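Local coordinates for Tll1590 protein (Thermosynechococcus elongatus, PDB 6LDQ) that belongs to the sucrose-phosphate synthase family and carries a Rossmann-like glycosyltransferase domain of the GT-B class, at residues His46-Thr51 with Arg69-Gln74. Residues are numbered along the deposited sequence; the frame is centred on the assembly and turned at random.
Sequences HVDMFT and RTIRLQ
Arg69 grips the carboxylate of Asp48 side-on, its NE 2.6 Å from Asp48 OD1 and its NH2 in a longer bond to OD2. Both oxygens lie almost in the guanidinium plane, yet the two flat groups are turned 50° apart, so each nitrogen meets its oxygen from above the carboxylate plane. The Arg69 side chain starts with CG between its backbone N and carbonyl carbon (chi1 53°) and then runs extended to NE, alongside Asp48 OD1. Ile71 CD1 lies over one face of the Arg69 guanidinium, 3.6 Å above its plane and offset toward the rim. Ile71 also lies side by side with Phe50, Ile71 CG2 being 3.6 Å from Phe50 CD2, which Leu73 CD1 reaches from farther along the strand. On the other face of the sheet Thr51 CG2 is 4.0 Å from Thr70 CG2, and Met49, bent at chi3 (-76°), brings CE against Arg69 O and near Thr70 OG1, which is hydrogen-bonded to His64. Thr51 CG2 also touches Arg72 NH1; the other terminal nitrogen of Arg72, NH2, is salt-bridged to Asp58. Between the two layers of side chains, five backbone hydrogen bonds join the parallel strands, Ile71 N to Met49 O measuring 2.7 Å. Asp48 OD2 has a second partner in Tyr106 OH. Helix 90-104 packs over the Phe50 and Ile71 face, where Phe97 and Tyr100 meet the Phe50 ring edge-to-face; helix 32-42 touches Met49 on the opposite face. Strand 8-11 continues the parallel sheet beyond 47-52, and antiparallel strand 61-63 lies beyond 68-73 at the sheet's outer edge within the chain.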
ATOM      1  N   HIS A  46       7.333  -8.707  -9.522  1.00 17.67           N
ATOM      2  CA  HIS A  46       6.016  -9.217  -9.900  1.00 22.44           C
ATOM      3  C   HIS A  46       4.979  -8.501  -9.035  1.00 17.15           C
ATOM      4  O   HIS A  46       4.904  -8.755  -7.832  1.00 23.20           O
ATOM      5  CB  HIS A  46       5.961 -10.730  -9.707  1.00 18.24           C
ATOM      6  CG  HIS A  46       7.058 -11.466 -10.418  1.00 23.16           C
ATOM      7  ND1 HIS A  46       7.138 -12.842 -10.434  1.00 22.06           N
ATOM      8  CD2 HIS A  46       8.114 -11.019 -11.140  1.00 23.61           C
ATOM      9  CE1 HIS A  46       8.199 -13.210 -11.135  1.00 28.54           C
ATOM     10  NE2 HIS A  46       8.806 -12.122 -11.578  1.00 25.24           N
ATOM     11  N   VAL A  47       4.194  -7.601  -9.638  1.00 18.39           N
ATOM     12  CA  VAL A  47       3.389  -6.618  -8.902  1.00 15.13           C
ATOM     13  C   VAL A  47       1.902  -6.770  -9.223  1.00 18.32           C
ATOM     14  O   VAL A  47       1.489  -6.561 -10.371  1.00 17.20           O
ATOM     15  CB  VAL A  47       3.808  -5.176  -9.224  1.00 16.25           C
ATOM     16  CG1 VAL A  47       2.950  -4.189  -8.390  1.00 13.82           C
ATOM     17  CG2 VAL A  47       5.309  -4.967  -9.047  1.00 19.17           C
ATOM     18  N   ASP A  48       1.095  -7.010  -8.185  1.00 17.21           N
ATOM     19  CA  ASP A  48      -0.362  -6.935  -8.232  1.00 14.20           C
ATOM     20  C   ASP A  48      -0.779  -5.706  -7.422  1.00 17.14           C
ATOM     21  O   ASP A  48      -0.498  -5.645  -6.227  1.00 18.60           O
ATOM     22  CB  ASP A  48      -1.002  -8.196  -7.635  1.00 11.77           C
ATOM     23  CG  ASP A  48      -0.876  -9.447  -8.555  1.00 14.55           C
ATOM     24  OD1 ASP A  48      -0.736  -9.269  -9.774  1.00 14.11           O
ATOM     25  OD2 ASP A  48      -0.938 -10.580  -8.036  1.00 11.66           O
ATOM     26  N   MET A  49      -1.428  -4.739  -8.071  1.00 14.77           N
ATOM     27  CA  MET A  49      -1.942  -3.538  -7.423  1.00 18.72           C
ATOM     28  C   MET A  49      -3.455  -3.666  -7.273  1.00 16.72           C
ATOM     29  O   MET A  49      -4.138  -4.039  -8.232  1.00 17.44           O
ATOM     30  CB  MET A  49      -1.597  -2.292  -8.245  1.00 18.15           C
ATOM     31  CG  MET A  49      -0.107  -1.932  -8.279  1.00 18.04           C
ATOM     32  SD  MET A  49       0.252  -0.820  -9.654  1.00 28.20           S
ATOM     33  CE  MET A  49       0.200  -2.030 -10.974  1.00 18.43           C
ATOM     34  N   PHE A  50      -3.973  -3.369  -6.080  1.00 17.39           N
ATOM     35  CA  PHE A  50      -5.396  -3.512  -5.779  1.00 14.23           C
ATOM     36  C   PHE A  50      -5.994  -2.147  -5.451  1.00 19.14           C
ATOM     37  O   PHE A  50      -5.432  -1.389  -4.642  1.00 18.00           O
ATOM     38  CB  PHE A  50      -5.639  -4.478  -4.604  1.00 15.29           C
ATOM     39  CG  PHE A  50      -5.153  -5.891  -4.849  1.00 20.55           C
ATOM     40  CD1 PHE A  50      -3.795  -6.217  -4.749  1.00 13.73           C
ATOM     41  CD2 PHE A  50      -6.054  -6.897  -5.179  1.00 19.02           C
ATOM     42  CE1 PHE A  50      -3.362  -7.533  -4.984  1.00 17.16           C
ATOM     43  CE2 PHE A  50      -5.623  -8.206  -5.415  1.00 19.28           C
ATOM     44  CZ  PHE A  50      -4.271  -8.519  -5.316  1.00 18.48           C
ATOM     45  N   THR A  51      -7.112  -1.832  -6.100  1.00 17.85           N
ATOM     46  CA  THR A  51      -7.922  -0.671  -5.780  1.00 21.94           C
ATOM     47  C   THR A  51      -9.378  -1.123  -5.812  1.00 20.28           C
ATOM     48  O   THR A  51      -9.690  -2.262  -6.185  1.00 15.71           O
ATOM     49  CB  THR A  51      -7.626   0.503  -6.747  1.00 22.49           C
ATOM     50  OG1 THR A  51      -8.352   1.683  -6.333  1.00 16.79           O
ATOM     51  CG2 THR A  51      -7.970   0.149  -8.204  1.00 17.73           C
ATOM     52  N   ARG A  69      -0.129  -5.996 -12.993  1.00 18.39           N
ATOM     53  CA  ARG A  69      -1.545  -5.800 -13.270  1.00 16.39           C
ATOM     54  C   ARG A  69      -2.196  -5.002 -12.145  1.00 15.58           C
ATOM     55  O   ARG A  69      -1.694  -4.957 -11.019  1.00 16.02           O
ATOM     56  CB  ARG A  69      -2.278  -7.133 -13.428  1.00 22.14           C
ATOM     57  CG  ARG A  69      -2.077  -8.076 -12.275  1.00 24.30           C
ATOM     58  CD  ARG A  69      -2.528  -9.512 -12.592  1.00 16.86           C
ATOM     59  NE  ARG A  69      -2.481 -10.331 -11.386  1.00 18.38           N
ATOM     60  CZ  ARG A  69      -3.230 -11.405 -11.158  1.00 21.24           C
ATOM     61  NH1 ARG A  69      -4.097 -11.830 -12.069  1.00 21.71           N
ATOM     62  NH2 ARG A  69      -3.097 -12.062 -10.017  1.00 22.91           N
ATOM     63  N   THR A  70      -3.332  -4.393 -12.466  1.00 20.40           N
ATOM     64  CA  THR A  70      -4.227  -3.789 -11.479  1.00 21.57           C
ATOM     65  C   THR A  70      -5.438  -4.697 -11.316  1.00 21.20           C
ATOM     66  O   THR A  70      -6.003  -5.166 -12.312  1.00 25.81           O
ATOM     67  CB  THR A  70      -4.677  -2.388 -11.907  1.00 18.05           C
ATOM     68  OG1 THR A  70      -3.533  -1.582 -12.168  1.00 19.69           O
ATOM     69  CG2 THR A  70      -5.536  -1.698 -10.808  1.00 17.78           C
ATOM     70  N   ILE A  71      -5.824  -4.951 -10.068  1.00 16.66           N
ATOM     71  CA  ILE A  71      -7.009  -5.733  -9.738  1.00 17.99           C
ATOM     72  C   ILE A  71      -8.013  -4.807  -9.052  1.00 17.17           C
ATOM     73  O   ILE A  71      -7.670  -4.114  -8.081  1.00 17.04           O
ATOM     74  CB  ILE A  71      -6.640  -6.935  -8.850  1.00 16.86           C
ATOM     75  CG1 ILE A  71      -5.928  -8.011  -9.690  1.00 21.15           C
ATOM     76  CG2 ILE A  71      -7.872  -7.502  -8.192  1.00 20.70           C
ATOM     77  CD1 ILE A  71      -4.941  -8.869  -8.909  1.00 22.80           C
ATOM     78  N   ARG A  72      -9.234  -4.754  -9.577  1.00 18.95           N
ATOM     79  CA  ARG A  72     -10.275  -3.898  -9.013  1.00 20.14           C
ATOM     80  C   ARG A  72     -11.255  -4.768  -8.240  1.00 20.20           C
ATOM     81  O   ARG A  72     -11.863  -5.691  -8.801  1.00 21.11           O
ATOM     82  CB  ARG A  72     -10.976  -3.086 -10.102  1.00 18.27           C
ATOM     83  CG  ARG A  72     -10.029  -2.136 -10.805  1.00 22.77           C
ATOM     84  CD  ARG A  72     -10.660  -1.407 -11.969  1.00 22.59           C
ATOM     85  NE  ARG A  72     -11.565  -0.356 -11.523  1.00 32.20           N
ATOM     86  CZ  ARG A  72     -11.179   0.861 -11.160  1.00 32.02           C
ATOM     87  NH1 ARG A  72      -9.894   1.182 -11.191  1.00 30.41           N
ATOM     88  NH2 ARG A  72     -12.083   1.752 -10.760  1.00 29.22           N
ATOM     89  N   LEU A  73     -11.388  -4.497  -6.950  1.00 19.39           N
ATOM     90  CA  LEU A  73     -12.156  -5.359  -6.079  1.00 19.61           C
ATOM     91  C   LEU A  73     -13.498  -4.705  -5.808  1.00 22.28           C
ATOM     92  O   LEU A  73     -13.574  -3.491  -5.602  1.00 17.49           O
ATOM     93  CB  LEU A  73     -11.426  -5.621  -4.762  1.00 20.21           C
ATOM     94  CG  LEU A  73     -10.012  -6.218  -4.816  1.00 17.81           C
ATOM     95  CD1 LEU A  73      -9.334  -6.031  -3.472  1.00 14.44           C
ATOM     96  CD2 LEU A  73     -10.059  -7.701  -5.192  1.00 18.11           C
ATOM     97  N   GLN A  74     -14.554  -5.504  -5.856  1.00 21.60           N
ATOM     98  CA  GLN A  74     -15.848  -5.010  -5.411  1.00 20.85           C
ATOM     99  C   GLN A  74     -15.809  -4.918  -3.893  1.00 20.41           C
ATOM    100  O   GLN A  74     -15.651  -5.928  -3.198  1.00 16.08           O
ATOM    101  CB  GLN A  74     -16.976  -5.910  -5.898  1.00 20.57           C
ATOM    102  CG  GLN A  74     -18.346  -5.407  -5.463  1.00 25.93           C
ATOM    103  CD  GLN A  74     -19.489  -6.061  -6.226  1.00 30.08           C
ATOM    104  OE1 GLN A  74     -19.270  -6.827  -7.172  1.00 27.48           O
ATOM    105  NE2 GLN A  74     -20.718  -5.761  -5.814  1.00 25.32           N
TER